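Local coordinates for protein yxeP (Bacillus subtilis, PDB 1YSJ) that probably deacetylates N-acetylcysteine to cysteine and acetate, as a dinuclear nickel-binding M20-family hydrolase in the pathway that breaks down S-(2-succino)cysteine, at residues Asn139-Glu144 with Phe392-Val397. The protein carries 1 engineered substitution. Residues are numbered along the deposited sequence; the frame is centred on the assembly and turned at random.
Sequences NQRRAE and FAELAV
A salt-bridge network of Arg-141, Glu-144 and Glu-394 ties the loop between helix 124-139 and strand 148-154 to helix 384-402, in the domain built on the mixed sheet and away from the nickel site. Arginine suits the centre because its flat guanidinium can serve two carboxylates along its edge. Side-on, Arg-141 NE donates to Glu-144 OE1 (2.9 Å) while Arg-141 NH2 meets Glu-144 OE2 at 2.7 Å in a nearly straight bond (176°); Glu-144's extended chain presents both oxygens, which lie in the guanidinium plane. End-on, Arg-141 NH1 and NH2 converge on the single atom OE1 of Glu-394, at 3.1 and 3.3 Å, reaching it from the same face of the carboxylate in more bent bonds. The bend of the Arg-141 chain at chi3 (69°) helps turn the NE/NH2 edge to Glu-144 of its own loop and the NH1/NH2 edge to Glu-394 of the helix. Glutamate suits position 394 by having a second oxygen, OE2, which pairs with Arg-334. Val-397, a compact apolar residue, lays CG2 over one guanidinium face, 3.7 Å from Arg-141 NH2, and its CG1 touches Glu-144 OE2 and O; it also packs on Leu-138 and Leu-145. A water donates to both Glu-144 O (2.7 Å) and Val-397 O, joining the two backbones. A methionine in place of Arg-141 would probably leave Glu-144 without its two-bond partner and Glu-394 with Arg-334 but one cation fewer. Arg-141 between the glutamates and Arg-334 beyond Glu-394 together probably offset the like charges, and loop and helix are held through the same guanidinium.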
ATOM      1  N   ASN A 139      52.989 -13.751  -8.282  1.00 39.25           N
ATOM      2  CA  ASN A 139      54.160 -12.968  -7.889  1.00 40.41           C
ATOM      3  C   ASN A 139      55.473 -13.747  -8.031  1.00 40.98           C
ATOM      4  O   ASN A 139      56.534 -13.153  -8.236  1.00 42.87           O
ATOM      5  CB  ASN A 139      53.984 -12.465  -6.449  1.00 40.17           C
ATOM      6  CG  ASN A 139      55.106 -11.545  -6.001  1.00 43.38           C
ATOM      7  OD1 ASN A 139      55.455 -10.587  -6.694  1.00 45.55           O
ATOM      8  ND2 ASN A 139      55.672 -11.828  -4.829  1.00 39.09           N
ATOM      9  N   GLN A 140      55.395 -15.072  -7.919  1.00 41.18           N
ATOM     10  CA  GLN A 140      56.564 -15.936  -8.054  1.00 42.59           C
ATOM     11  C   GLN A 140      56.610 -16.603  -9.428  1.00 42.91           C
ATOM     12  O   GLN A 140      57.401 -17.523  -9.649  1.00 43.63           O
ATOM     13  CB  GLN A 140      56.590 -17.010  -6.954  1.00 42.43           C
ATOM     14  CG  GLN A 140      56.382 -16.504  -5.522  1.00 46.73           C
ATOM     15  CD  GLN A 140      57.508 -15.606  -5.011  1.00 51.51           C
ATOM     16  OE1 GLN A 140      57.253 -14.575  -4.390  1.00 54.67           O
ATOM     17  NE2 GLN A 140      58.755 -15.999  -5.265  1.00 51.61           N
ATOM     18  N   ARG A 141      55.767 -16.130 -10.346  1.00 43.80           N
ATOM     19  CA  ARG A 141      55.637 -16.726 -11.685  1.00 44.35           C
ATOM     20  C   ARG A 141      55.612 -15.674 -12.802  1.00 43.26           C
ATOM     21  O   ARG A 141      55.020 -15.896 -13.868  1.00 42.09           O
ATOM     22  CB  ARG A 141      54.373 -17.595 -11.759  1.00 44.38           C
ATOM     23  CG  ARG A 141      54.440 -18.894 -10.963  1.00 45.58           C
ATOM     24  CD  ARG A 141      53.143 -19.682 -11.095  1.00 45.72           C
ATOM     25  NE  ARG A 141      52.957 -20.230 -12.439  1.00 50.15           N
ATOM     26  CZ  ARG A 141      51.831 -20.790 -12.879  1.00 50.58           C
ATOM     27  NH1 ARG A 141      50.768 -20.877 -12.089  1.00 51.94           N
ATOM     28  NH2 ARG A 141      51.766 -21.260 -14.117  1.00 49.85           N
ATOM     29  N   ARG A 142      56.264 -14.539 -12.552  1.00 42.48           N
ATOM     30  CA  ARG A 142      56.257 -13.390 -13.469  1.00 42.24           C
ATOM     31  C   ARG A 142      56.839 -13.690 -14.848  1.00 42.39           C
ATOM     32  O   ARG A 142      56.408 -13.102 -15.840  1.00 42.38           O
ATOM     33  CB  ARG A 142      56.992 -12.201 -12.843  1.00 42.16           C
ATOM     34  CG  ARG A 142      56.293 -11.616 -11.631  1.00 41.22           C
ATOM     35  CD  ARG A 142      57.193 -10.646 -10.905  1.00 40.51           C
ATOM     36  NE  ARG A 142      56.579 -10.142  -9.680  1.00 40.89           N
ATOM     37  CZ  ARG A 142      55.902  -9.000  -9.587  1.00 38.97           C
ATOM     38  NH1 ARG A 142      55.736  -8.228 -10.652  1.00 37.74           N
ATOM     39  NH2 ARG A 142      55.387  -8.630  -8.425  1.00 41.05           N
ATOM     40  N   ALA A 143      57.809 -14.602 -14.903  1.00 42.96           N
ATOM     41  CA  ALA A 143      58.416 -15.025 -16.169  1.00 44.08           C
ATOM     42  C   ALA A 143      57.430 -15.762 -17.085  1.00 45.12           C
ATOM     43  O   ALA A 143      57.612 -15.787 -18.304  1.00 46.46           O
ATOM     44  CB  ALA A 143      59.654 -15.877 -15.912  1.00 42.10           C
ATOM     45  N   GLU A 144      56.393 -16.353 -16.492  1.00 46.20           N
ATOM     46  CA  GLU A 144      55.358 -17.072 -17.245  1.00 47.90           C
ATOM     47  C   GLU A 144      54.280 -16.144 -17.807  1.00 46.03           C
ATOM     48  O   GLU A 144      53.559 -16.515 -18.737  1.00 46.61           O
ATOM     49  CB  GLU A 144      54.700 -18.148 -16.376  1.00 47.24           C
ATOM     50  CG  GLU A 144      55.616 -19.304 -15.990  1.00 51.28           C
ATOM     51  CD  GLU A 144      54.887 -20.395 -15.215  1.00 53.88           C
ATOM     52  OE1 GLU A 144      55.288 -20.677 -14.061  1.00 58.54           O
ATOM     53  OE2 GLU A 144      53.910 -20.964 -15.758  1.00 57.85           O
ATOM     54  N   PHE A 392      42.777 -19.404 -10.693  1.00 39.51           N
ATOM     55  CA  PHE A 392      42.891 -18.089 -11.307  1.00 40.11           C
ATOM     56  C   PHE A 392      44.329 -17.725 -11.658  1.00 40.89           C
ATOM     57  O   PHE A 392      44.564 -16.937 -12.576  1.00 42.23           O
ATOM     58  CB  PHE A 392      42.238 -17.021 -10.427  1.00 40.58           C
ATOM     59  CG  PHE A 392      40.746 -16.975 -10.558  1.00 41.81           C
ATOM     60  CD1 PHE A 392      39.934 -17.744  -9.727  1.00 42.97           C
ATOM     61  CD2 PHE A 392      40.148 -16.184 -11.532  1.00 43.39           C
ATOM     62  CE1 PHE A 392      38.550 -17.715  -9.859  1.00 42.42           C
ATOM     63  CE2 PHE A 392      38.754 -16.140 -11.670  1.00 44.83           C
ATOM     64  CZ  PHE A 392      37.958 -16.905 -10.839  1.00 41.59           C
ATOM     65  N   ALA A 393      45.286 -18.305 -10.936  1.00 40.48           N
ATOM     66  CA  ALA A 393      46.698 -18.164 -11.280  1.00 39.99           C
ATOM     67  C   ALA A 393      46.999 -18.875 -12.600  1.00 41.01           C
ATOM     68  O   ALA A 393      47.712 -18.339 -13.451  1.00 41.77           O
ATOM     69  CB  ALA A 393      47.579 -18.699 -10.163  1.00 39.36           C
ATOM     70  N   GLU A 394      46.440 -20.071 -12.776  1.00 40.13           N
ATOM     71  CA  GLU A 394      46.670 -20.835 -13.996  1.00 41.18           C
ATOM     72  C   GLU A 394      45.882 -20.262 -15.170  1.00 40.66           C
ATOM     73  O   GLU A 394      46.385 -20.218 -16.296  1.00 40.52           O
ATOM     74  CB  GLU A 394      46.344 -22.316 -13.788  1.00 41.16           C
ATOM     75  CG  GLU A 394      47.042 -23.247 -14.774  1.00 43.87           C
ATOM     76  CD  GLU A 394      48.569 -23.216 -14.664  1.00 49.52           C
ATOM     77  OE1 GLU A 394      49.100 -23.083 -13.535  1.00 51.32           O
ATOM     78  OE2 GLU A 394      49.236 -23.337 -15.716  1.00 46.73           O
ATOM     79  N   LEU A 395      44.659 -19.811 -14.894  1.00 40.48           N
ATOM     80  CA  LEU A 395      43.824 -19.140 -15.888  1.00 39.75           C
ATOM     81  C   LEU A 395      44.501 -17.884 -16.439  1.00 40.63           C
ATOM     82  O   LEU A 395      44.529 -17.678 -17.651  1.00 40.82           O
ATOM     83  CB  LEU A 395      42.450 -18.799 -15.301  1.00 39.51           C
ATOM     84  CG  LEU A 395      41.416 -18.127 -16.210  1.00 38.65           C
ATOM     85  CD1 LEU A 395      40.980 -19.050 -17.346  1.00 41.41           C
ATOM     86  CD2 LEU A 395      40.218 -17.671 -15.402  1.00 38.54           C
ATOM     87  N   ALA A 396      45.054 -17.064 -15.547  1.00 41.99           N
ATOM     88  CA  ALA A 396      45.775 -15.846 -15.936  1.00 42.50           C
ATOM     89  C   ALA A 396      46.920 -16.127 -16.913  1.00 43.15           C
ATOM     90  O   ALA A 396      47.053 -15.437 -17.929  1.00 42.61           O
ATOM     91  CB  ALA A 396      46.294 -15.120 -14.707  1.00 43.55           C
ATOM     92  N   VAL A 397      47.729 -17.140 -16.600  1.00 42.72           N
ATOM     93  CA  VAL A 397      48.841 -17.559 -17.456  1.00 42.63           C
ATOM     94  C   VAL A 397      48.347 -18.036 -18.830  1.00 43.22           C
ATOM     95  O   VAL A 397      48.914 -17.666 -19.864  1.00 42.27           O
ATOM     96  CB  VAL A 397      49.704 -18.660 -16.777  1.00 42.77           C
ATOM     97  CG1 VAL A 397      50.766 -19.204 -17.732  1.00 40.49           C
ATOM     98  CG2 VAL A 397      50.355 -18.125 -15.504  1.00 42.48           C
TER
HETATM   99  O   HOH W   1      51.192 -15.949 -19.950  1.00 45.91           O